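Local coordinates for alpha-ketoglutarate-dependent 2,4-dichlorophenoxyacetate dioxygenase (Bradyrhizobium diazoefficiens, PDB 5BKE), which probably uses 2-oxoglutarate and a metal ion to oxidise aryloxyalkanoate herbicides such as 2,4-dichlorophenoxyacetate, at residues His115-Phe120 with Thr262-Arg267; Lys126-Ser131 with Val255-Arg260. All coordinates share one frame; numbering follows the deposited sequence. Where two conformers were deposited one is given.

Contact 1 (His115-Phe120 with Thr262-Arg267); sequences HSDSSF and TMHRVR. With MN (manganese (II) ion), chain N; OGA (N-oxalylglycine), chain O.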
ATOM      1  N   HIS C 115     -38.816  -5.031 -13.729  1.00 19.43           N
ATOM      2  CA  HIS C 115     -39.460  -3.754 -13.450  1.00 18.93           C
ATOM      3  C   HIS C 115     -39.259  -3.319 -12.009  1.00 18.81           C
ATOM      4  O   HIS C 115     -38.940  -4.133 -11.136  1.00 18.90           O
ATOM      5  CB  HIS C 115     -40.971  -3.799 -13.806  1.00 18.40           C
ATOM      6  CG  HIS C 115     -41.813  -4.624 -12.873  1.00 17.65           C
ATOM      7  ND1 HIS C 115     -41.943  -5.991 -13.001  1.00 17.90           N
ATOM      8  CD2 HIS C 115     -42.594  -4.272 -11.824  1.00 17.51           C
ATOM      9  CE1 HIS C 115     -42.757  -6.444 -12.061  1.00 17.79           C
ATOM     10  NE2 HIS C 115     -43.160  -5.422 -11.328  1.00 17.07           N
ATOM     11  N   SER C 116     -39.443  -2.020 -11.787  1.00 18.88           N
ATOM     12  CA  SER C 116     -39.529  -1.422 -10.455  1.00 19.06           C
ATOM     13  C   SER C 116     -40.960  -0.883 -10.347  1.00 19.98           C
ATOM     14  O   SER C 116     -41.441  -0.231 -11.283  1.00 20.87           O
ATOM     15  CB  SER C 116     -38.487  -0.307 -10.329  1.00 17.87           C
ATOM     16  OG  SER C 116     -38.489   0.259  -9.040  1.00 18.16           O
ATOM     17  N   ASP C 117     -41.652  -1.181  -9.246  1.00 20.72           N
ATOM     18  CA  ASP C 117     -43.096  -0.920  -9.167  1.00 21.58           C
ATOM     19  C   ASP C 117     -43.387   0.571  -9.196  1.00 23.27           C
ATOM     20  O   ASP C 117     -42.668   1.373  -8.550  1.00 22.84           O
ATOM     21  CB  ASP C 117     -43.731  -1.505  -7.898  1.00 20.97           C
ATOM     22  CG  ASP C 117     -43.810  -3.019  -7.902  1.00 20.96           C
ATOM     23  OD1 ASP C 117     -43.936  -3.648  -8.974  1.00 20.32           O
ATOM     24  OD2 ASP C 117     -43.767  -3.584  -6.788  1.00 21.11           O
ATOM     25  N   SER C 118     -44.446   0.902  -9.946  1.00 23.76           N
ATOM     26  CA  SER C 118     -44.965   2.270 -10.052  0.84 23.66           C
ATOM     27  C   SER C 118     -43.926   3.293 -10.529  1.00 24.82           C
ATOM     28  O   SER C 118     -44.001   4.480 -10.177  1.00 25.68           O
ATOM     29  CB  SER C 118     -45.606   2.709  -8.728  0.84 23.38           C
ATOM     30  OG  SER C 118     -46.789   1.978  -8.467  0.84 23.59           O
ATOM     31  N   SER C 119     -42.955   2.839 -11.326  1.00 24.96           N
ATOM     32  CA  SER C 119     -41.954   3.738 -11.890  1.00 25.53           C
ATOM     33  C   SER C 119     -42.591   4.694 -12.927  1.00 27.19           C
ATOM     34  O   SER C 119     -41.998   5.723 -13.286  1.00 27.19           O
ATOM     35  CB  SER C 119     -40.752   2.953 -12.450  1.00 23.28           C
ATOM     36  OG  SER C 119     -41.063   2.238 -13.630  1.00 23.47           O
ATOM     37  N   PHE C 120     -43.800   4.334 -13.379  1.00 29.07           N
ATOM     38  CA  PHE C 120     -44.685   5.171 -14.220  1.00 29.28           C
ATOM     39  C   PHE C 120     -45.427   6.286 -13.459  1.00 29.60           C
ATOM     40  O   PHE C 120     -46.253   6.982 -14.046  1.00 31.32           O
ATOM     41  CB  PHE C 120     -45.711   4.282 -14.952  1.00 29.00           C
ATOM     42  CG  PHE C 120     -46.500   3.391 -14.034  1.00 29.44           C
ATOM     43  CD1 PHE C 120     -47.595   3.892 -13.307  1.00 29.64           C
ATOM     44  CD2 PHE C 120     -46.143   2.045 -13.874  1.00 29.26           C
ATOM     45  CE1 PHE C 120     -48.308   3.064 -12.438  1.00 29.82           C
ATOM     46  CE2 PHE C 120     -46.864   1.210 -13.015  1.00 28.95           C
ATOM     47  CZ  PHE C 120     -47.942   1.721 -12.294  1.00 29.20           C
ATOM     48  N   THR C 262     -33.970  -1.691  -6.433  1.00 21.26           N
ATOM     49  CA  THR C 262     -34.136  -3.000  -7.071  1.00 22.03           C
ATOM     50  C   THR C 262     -34.967  -2.992  -8.349  1.00 22.66           C
ATOM     51  O   THR C 262     -35.703  -2.044  -8.628  1.00 23.13           O
ATOM     52  CB  THR C 262     -34.838  -4.023  -6.142  1.00 23.10           C
ATOM     53  OG1 THR C 262     -36.164  -3.561  -5.831  1.00 24.23           O
ATOM     54  CG2 THR C 262     -34.050  -4.297  -4.855  1.00 22.26           C
ATOM     55  N   MET C 263     -34.817  -4.067  -9.124  1.00 21.94           N
ATOM     56  CA  MET C 263     -35.833  -4.532 -10.055  1.00 21.45           C
ATOM     57  C   MET C 263     -36.285  -5.916  -9.623  1.00 21.83           C
ATOM     58  O   MET C 263     -35.600  -6.596  -8.845  1.00 20.56           O
ATOM     59  CB  MET C 263     -35.303  -4.610 -11.481  1.00 21.97           C
ATOM     60  CG  MET C 263     -35.223  -3.275 -12.191  1.00 21.49           C
ATOM     61  SD  MET C 263     -35.155  -3.457 -13.969  1.00 21.72           S
ATOM     62  CE  MET C 263     -33.649  -4.427 -14.178  1.00 21.17           C
ATOM     63  N   HIS C 264     -37.440  -6.327 -10.137  1.00 21.47           N
ATOM     64  CA  HIS C 264     -37.962  -7.665  -9.903  1.00 22.06           C
ATOM     65  C   HIS C 264     -38.803  -8.132 -11.092  1.00 22.42           C
ATOM     66  O   HIS C 264     -39.169  -7.325 -11.970  1.00 22.41           O
ATOM     67  CB  HIS C 264     -38.730  -7.736  -8.578  1.00 21.56           C
ATOM     68  CG  HIS C 264     -39.953  -6.889  -8.554  1.00 22.80           C
ATOM     69  ND1 HIS C 264     -39.908  -5.535  -8.315  1.00 22.45           N
ATOM     70  CD2 HIS C 264     -41.253  -7.195  -8.768  1.00 22.10           C
ATOM     71  CE1 HIS C 264     -41.129  -5.042  -8.390  1.00 22.55           C
ATOM     72  NE2 HIS C 264     -41.964  -6.030  -8.648  1.00 22.56           N
ATOM     73  N   ARG C 265     -39.061  -9.439 -11.136  1.00 23.02           N
ATOM     74  CA  ARG C 265     -39.896 -10.067 -12.172  1.00 24.21           C
ATOM     75  C   ARG C 265     -40.406 -11.431 -11.703  1.00 25.67           C
ATOM     76  O   ARG C 265     -39.821 -12.060 -10.815  1.00 25.72           O
ATOM     77  CB  ARG C 265     -39.150 -10.192 -13.512  1.00 24.27           C
ATOM     78  CG  ARG C 265     -37.994 -11.193 -13.517  1.00 24.40           C
ATOM     79  CD  ARG C 265     -37.577 -11.575 -14.925  1.00 23.87           C
ATOM     80  NE  ARG C 265     -36.431 -12.498 -14.919  1.00 23.23           N
ATOM     81  CZ  ARG C 265     -35.785 -12.915 -16.006  1.00 22.61           C
ATOM     82  NH1 ARG C 265     -36.133 -12.485 -17.217  1.00 21.58           N
ATOM     83  NH2 ARG C 265     -34.769 -13.763 -15.882  1.00 22.69           N
ATOM     84  N   VAL C 266     -41.506 -11.875 -12.301  1.00 26.45           N
ATOM     85  CA  VAL C 266     -42.012 -13.226 -12.073  1.00 27.07           C
ATOM     86  C   VAL C 266     -41.680 -14.059 -13.318  1.00 27.59           C
ATOM     87  O   VAL C 266     -41.775 -13.564 -14.452  1.00 27.74           O
ATOM     88  CB  VAL C 266     -43.523 -13.231 -11.685  1.00 27.81           C
ATOM     89  CG1 VAL C 266     -44.385 -12.513 -12.725  1.00 27.32           C
ATOM     90  CG2 VAL C 266     -44.045 -14.640 -11.422  1.00 26.87           C
ATOM     91  N   ARG C 267     -41.241 -15.298 -13.101  1.00 28.17           N
ATOM     92  CA  ARG C 267     -40.962 -16.224 -14.215  1.00 30.19           C
ATOM     93  C   ARG C 267     -42.253 -16.898 -14.701  1.00 31.81           C
ATOM     94  O   ARG C 267     -43.234 -16.978 -13.953  1.00 29.67           O
ATOM     95  CB  ARG C 267     -39.898 -17.273 -13.827  1.00 29.15           C
ATOM     96  CG  ARG C 267     -38.540 -16.715 -13.380  1.00 28.86           C
ATOM     97  CD  ARG C 267     -37.977 -15.648 -14.325  1.00 28.45           C
ATOM     98  NE  ARG C 267     -37.693 -16.136 -15.682  1.00 29.07           N
ATOM     99  CZ  ARG C 267     -36.586 -16.790 -16.050  1.00 29.15           C
ATOM    100  NH1 ARG C 267     -36.435 -17.176 -17.314  1.00 27.55           N
ATOM    101  NH2 ARG C 267     -35.623 -17.060 -15.169  1.00 28.83           N
TER
HETATM  102 MN    MN N 401     -44.000  -5.661  -9.471  1.00 21.18          MN
HETATM  103  C1  OGA O 402     -45.568  -7.277  -7.849  1.00 29.89           C
HETATM  104  C2  OGA O 402     -44.962  -8.234  -8.749  1.00 28.89           C
HETATM  105  C4  OGA O 402     -44.582 -10.615  -9.234  1.00 31.18           C
HETATM  106  C5  OGA O 402     -45.173 -11.894  -8.707  1.00 32.50           C
HETATM  107  O1  OGA O 402     -45.181  -6.086  -7.931  1.00 29.18           O
HETATM  108  O2  OGA O 402     -46.406  -7.686  -7.015  1.00 31.38           O
HETATM  109  O2' OGA O 402     -44.434  -7.812  -9.774  1.00 28.82           O
HETATM  110  O3  OGA O 402     -46.422 -11.991  -8.717  1.00 34.75           O
HETATM  111  N1  OGA O 402     -44.986  -9.508  -8.382  1.00 29.78           N
HETATM  112  O4  OGA O 402     -44.402 -12.781  -8.274  1.00 31.84           O
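His-115 and His-264 are paired across a single antiparallel bridge in which each backbone N-H binds the other's carbonyl: His-115 N to His-264 O at 2.9 Å, and His-264 N to His-115 O at 2.8 Å. CG of each histidine is set between its own backbone N and carbonyl carbon (chi1 72° and 64°), which swings both rings to the same manganese ion. Their planes are inclined at 58°, neither stacked nor edge-to-face, and His-115 NE2 and His-264 NE2 lie 3.0 Å apart because both bind the metal. Manganese is bound by His-115 NE2 at 2.0 Å, His-264 NE2 at 2.2 Å and Asp-117 OD1 at 2.1 Å. Leu-113 O holds the ring of His-115 through ND1, while Ser-128 OG bonds the second carboxylate oxygen of Asp-117.

N-oxalylglycine chelates the metal through O1 and O2', the latter meeting both imidazoles at their edges. At its far end, Val-266 CG2 lies 3.7 Å from ligand O4 and CG1 runs along C4 and C5; an alanine here would remove both methyls and would probably open a gap against that end. Thr-142, Arg-275 and Arg-279 also hydrogen-bond the ligand. This His-X-Asp...His facial triad is the metal site characteristic of 2-oxoglutarate-dependent dioxygenases.

Contact 2 (Lys126-Ser131 with Val255-Arg260); sequences KFSLLS and VMWDNR. With OGA (N-oxalylglycine), chain O.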
ATOM      1  N   LYS C 126     -42.171   3.320  -2.612  1.00 22.42           N
ATOM      2  CA  LYS C 126     -41.095   2.993  -1.701  1.00 22.15           C
ATOM      3  C   LYS C 126     -41.007   1.456  -1.569  1.00 22.11           C
ATOM      4  O   LYS C 126     -40.262   0.818  -2.322  1.00 21.54           O
ATOM      5  CB  LYS C 126     -41.338   3.691  -0.358  1.00 22.73           C
ATOM      6  CG  LYS C 126     -40.150   3.722   0.583  1.00 22.22           C
ATOM      7  CD  LYS C 126     -40.499   4.495   1.845  1.00 22.25           C
ATOM      8  CE  LYS C 126     -39.700   3.995   3.044  1.00 21.78           C
ATOM      9  NZ  LYS C 126     -40.041   4.717   4.302  1.00 21.34           N
ATOM     10  N   PHE C 127     -41.788   0.864  -0.659  1.00 21.21           N
ATOM     11  CA  PHE C 127     -41.757  -0.594  -0.446  1.00 20.75           C
ATOM     12  C   PHE C 127     -42.959  -1.283  -1.062  1.00 20.38           C
ATOM     13  O   PHE C 127     -44.073  -0.734  -1.058  1.00 21.10           O
ATOM     14  CB  PHE C 127     -41.710  -0.964   1.047  1.00 20.54           C
ATOM     15  CG  PHE C 127     -40.502  -0.437   1.795  1.00 20.94           C
ATOM     16  CD1 PHE C 127     -39.329  -0.056   1.132  1.00 20.66           C
ATOM     17  CD2 PHE C 127     -40.532  -0.365   3.184  1.00 21.05           C
ATOM     18  CE1 PHE C 127     -38.232   0.414   1.841  1.00 20.95           C
ATOM     19  CE2 PHE C 127     -39.428   0.098   3.903  1.00 22.01           C
ATOM     20  CZ  PHE C 127     -38.281   0.496   3.227  1.00 21.00           C
ATOM     21  N   SER C 128     -42.724  -2.481  -1.580  1.00 19.34           N
ATOM     22  CA  SER C 128     -43.779  -3.416  -1.948  1.00 19.54           C
ATOM     23  C   SER C 128     -43.690  -4.678  -1.095  1.00 20.32           C
ATOM     24  O   SER C 128     -42.591  -5.201  -0.855  1.00 19.37           O
ATOM     25  CB  SER C 128     -43.666  -3.800  -3.411  1.00 19.55           C
ATOM     26  OG  SER C 128     -43.793  -2.679  -4.264  1.00 21.23           O
ATOM     27  N   LEU C 129     -44.844  -5.174  -0.656  1.00 21.13           N
ATOM     28  CA  LEU C 129     -44.903  -6.321   0.266  1.00 22.49           C
ATOM     29  C   LEU C 129     -45.804  -7.419  -0.295  1.00 24.03           C
ATOM     30  O   LEU C 129     -47.022  -7.241  -0.365  1.00 25.11           O
ATOM     31  CB  LEU C 129     -45.402  -5.877   1.644  1.00 21.91           C
ATOM     32  CG  LEU C 129     -44.592  -4.849   2.435  1.00 22.09           C
ATOM     33  CD1 LEU C 129     -44.811  -3.406   1.993  1.00 21.34           C
ATOM     34  CD2 LEU C 129     -44.936  -5.006   3.902  1.00 22.75           C
ATOM     35  N   LEU C 130     -45.208  -8.554  -0.668  1.00 23.52           N
ATOM     36  CA  LEU C 130     -45.930  -9.628  -1.354  1.00 23.92           C
ATOM     37  C   LEU C 130     -46.145 -10.885  -0.506  1.00 25.32           C
ATOM     38  O   LEU C 130     -45.188 -11.504  -0.018  1.00 24.53           O
ATOM     39  CB  LEU C 130     -45.235  -9.976  -2.673  1.00 23.40           C
ATOM     40  CG  LEU C 130     -46.007 -10.803  -3.704  1.00 23.75           C
ATOM     41  CD1 LEU C 130     -47.224 -10.040  -4.200  1.00 24.37           C
ATOM     42  CD2 LEU C 130     -45.108 -11.168  -4.873  1.00 23.36           C
ATOM     43  N   SER C 131     -47.418 -11.250  -0.356  1.00 25.09           N
ATOM     44  CA  SER C 131     -47.838 -12.397   0.440  1.00 25.30           C
ATOM     45  C   SER C 131     -48.356 -13.519  -0.462  1.00 26.32           C
ATOM     46  O   SER C 131     -49.144 -13.275  -1.380  1.00 24.83           O
ATOM     47  CB  SER C 131     -48.894 -11.952   1.445  1.00 25.53           C
ATOM     48  OG  SER C 131     -49.502 -13.036   2.107  1.00 26.89           O
ATOM     49  N   VAL C 255     -42.455 -11.660   1.042  1.00 23.94           N
ATOM     50  CA  VAL C 255     -41.251 -11.030   0.516  1.00 23.50           C
ATOM     51  C   VAL C 255     -41.547  -9.548   0.292  1.00 23.91           C
ATOM     52  O   VAL C 255     -42.555  -9.186  -0.330  1.00 23.80           O
ATOM     53  CB  VAL C 255     -40.736 -11.721  -0.773  1.00 23.45           C
ATOM     54  CG1 VAL C 255     -39.468 -11.060  -1.284  1.00 22.32           C
ATOM     55  CG2 VAL C 255     -40.454 -13.200  -0.507  1.00 22.93           C
ATOM     56  N   MET C 256     -40.678  -8.701   0.834  1.00 23.34           N
ATOM     57  CA  MET C 256     -40.799  -7.252   0.678  1.00 22.99           C
ATOM     58  C   MET C 256     -39.529  -6.657   0.100  1.00 22.53           C
ATOM     59  O   MET C 256     -38.415  -7.082   0.441  1.00 23.90           O
ATOM     60  CB  MET C 256     -41.213  -6.567   1.982  1.00 23.86           C
ATOM     61  CG  MET C 256     -40.234  -6.649   3.137  1.00 25.42           C
ATOM     62  SD  MET C 256     -40.845  -5.887   4.664  1.00 31.36           S
ATOM     63  CE  MET C 256     -41.183  -4.192   4.159  1.00 27.54           C
ATOM     64  N   TRP C 257     -39.695  -5.695  -0.799  1.00 20.72           N
ATOM     65  CA  TRP C 257     -38.559  -5.125  -1.504  1.00 20.65           C
ATOM     66  C   TRP C 257     -38.601  -3.604  -1.564  1.00 21.08           C
ATOM     67  O   TRP C 257     -39.691  -2.998  -1.538  1.00 20.44           O
ATOM     68  CB  TRP C 257     -38.400  -5.747  -2.900  1.00 19.87           C
ATOM     69  CG  TRP C 257     -39.578  -5.567  -3.828  1.00 20.32           C
ATOM     70  CD1 TRP C 257     -39.787  -4.523  -4.696  1.00 19.73           C
ATOM     71  CD2 TRP C 257     -40.686  -6.465  -4.006  1.00 20.28           C
ATOM     72  NE1 TRP C 257     -40.957  -4.709  -5.383  1.00 20.70           N
ATOM     73  CE2 TRP C 257     -41.532  -5.891  -4.988  1.00 20.42           C
ATOM     74  CE3 TRP C 257     -41.056  -7.689  -3.421  1.00 20.41           C
ATOM     75  CZ2 TRP C 257     -42.724  -6.499  -5.407  1.00 20.17           C
ATOM     76  CZ3 TRP C 257     -42.241  -8.303  -3.839  1.00 20.22           C
ATOM     77  CH2 TRP C 257     -43.063  -7.700  -4.819  1.00 21.16           C
ATOM     78  N   ASP C 258     -37.412  -3.002  -1.624  1.00 19.44           N
ATOM     79  CA  ASP C 258     -37.284  -1.577  -1.832  1.00 19.44           C
ATOM     80  C   ASP C 258     -37.196  -1.304  -3.322  1.00 19.85           C
ATOM     81  O   ASP C 258     -36.215  -1.674  -3.989  1.00 19.12           O
ATOM     82  CB  ASP C 258     -36.078  -1.003  -1.079  1.00 19.63           C
ATOM     83  CG  ASP C 258     -36.023   0.521  -1.128  1.00 20.94           C
ATOM     84  OD1 ASP C 258     -36.916   1.164  -1.737  1.00 20.69           O
ATOM     85  OD2 ASP C 258     -35.079   1.090  -0.534  1.00 21.60           O
ATOM     86  N   ASN C 259     -38.238  -0.652  -3.847  1.00 19.41           N
ATOM     87  CA  ASN C 259     -38.311  -0.320  -5.287  1.00 18.87           C
ATOM     88  C   ASN C 259     -37.244   0.695  -5.700  1.00 18.91           C
ATOM     89  O   ASN C 259     -36.860   0.752  -6.869  1.00 18.48           O
ATOM     90  CB  ASN C 259     -39.719   0.182  -5.655  1.00 18.45           C
ATOM     91  CG  ASN C 259     -40.748  -0.945  -5.664  1.00 18.14           C
ATOM     92  OD1 ASN C 259     -40.720  -1.840  -6.530  1.00 17.51           O
ATOM     93  ND2 ASN C 259     -41.645  -0.922  -4.685  1.00 17.50           N
ATOM     94  N   ARG C 260     -36.759   1.463  -4.722  1.00 18.57           N
ATOM     95  CA  ARG C 260     -35.745   2.499  -4.937  1.00 19.92           C
ATOM     96  C   ARG C 260     -34.321   1.929  -5.185  1.00 20.52           C
ATOM     97  O   ARG C 260     -33.437   2.667  -5.652  1.00 20.28           O
ATOM     98  CB  ARG C 260     -35.736   3.500  -3.765  1.00 19.69           C
ATOM     99  CG  ARG C 260     -37.122   4.027  -3.371  1.00 19.74           C
ATOM    100  CD  ARG C 260     -37.101   4.839  -2.086  1.00 19.61           C
ATOM    101  NE  ARG C 260     -36.683   4.037  -0.938  1.00 19.99           N
ATOM    102  CZ  ARG C 260     -36.537   4.486   0.305  1.00 20.41           C
ATOM    103  NH1 ARG C 260     -36.794   5.757   0.610  1.00 20.76           N
ATOM    104  NH2 ARG C 260     -36.144   3.648   1.260  1.00 20.44           N
TER
HETATM  105  C1  OGA O 402     -45.568  -7.277  -7.849  1.00 29.89           C
HETATM  106  C2  OGA O 402     -44.962  -8.234  -8.749  1.00 28.89           C
HETATM  107  C4  OGA O 402     -44.582 -10.615  -9.234  1.00 31.18           C
HETATM  108  C5  OGA O 402     -45.173 -11.894  -8.707  1.00 32.50           C
HETATM  109  O1  OGA O 402     -45.181  -6.086  -7.931  1.00 29.18           O
HETATM  110  O2  OGA O 402     -46.406  -7.686  -7.015  1.00 31.38           O
HETATM  111  O2' OGA O 402     -44.434  -7.812  -9.774  1.00 28.82           O
HETATM  112  O3  OGA O 402     -46.422 -11.991  -8.717  1.00 34.75           O
HETATM  113  N1  OGA O 402     -44.986  -9.508  -8.382  1.00 29.78           N
HETATM  114  O4  OGA O 402     -44.402 -12.781  -8.274  1.00 31.84           O
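Strands 127-131 and 255-258 run antiparallel, their axes 4.7 Å apart, with Ser-128/Trp-257 and Leu-130/Val-255 as hydrogen-bonded pairs and Phe-127/Asp-258 and Leu-129/Met-256 as non-hydrogen-bonded ones. On the face carrying Ser-128 and Trp-257, Ser-128 CB lies over the indole, 3.4 Å from Trp-257 CE2, and Leu-130 CB reaches Trp-257 CZ3 at 3.6 Å. The indole edge and the methyl groups of Leu-130 border N-oxalylglycine.

Asn-259 ND2 gives Ser-128 OG, which is also hydrogen-bonded to Asp-117 OD2, a nearly straight bond of 2.8 Å in the amide plane. The same nitrogen reaches Lys-126 O from above the carbonyl plane, whereas Asn-259 N meets that oxygen almost end-on; two donors thus grip one carbonyl.

On the other face, Met-256 bends at chi3 (-58°), bringing CE to 3.8 Å from Leu-129 CD2 and also against Phe-127. The Phe-127 ring presents its edge to the Asp-258 carboxylate, their planes 80° apart. Asp-258 OD1 closes an Asx turn with Arg-260 N and, through its syn lone pair, forms a salt bridge with Arg-260 NE, 3.0 Å away; Asp-258 OD2 is hydrogen-bonded to Gln-261. Lys-126 CG lies over the centre of one face of the Arg-260 guanidinium, while Lys-126 NZ makes a salt bridge with Glu-34.

Helix 52-59 packs on Leu-129 and Met-256, and the paired strands lie between strands 42-45, beside 254-258, and 276-281, beside 127-132.

Overall arrangement
From the N terminus, the chain leaves helix 103-108, passes through 115-120 and soon enters strand 127-132. It returns some 120 residues later along strand 254-258, where contact 2 closes the inner loop; strand 262-266 then closes the outer loop at contact 1, so contact 2 is nested within contact 1. Contact 2 joins central strands of the seven-stranded mixed sheet, whereas contact 1 attaches the metal-bearing loop to an outer strand of the three-stranded sheet. Their centres are about 10 Å apart. Asn-259 OD1 accepts from Asp-117 N, and Trp-257 packs against His-264. Both contacts border N-oxalylglycine, consistent with a pocket between these two sheets, as in the double-stranded beta-helix of the cupin clan.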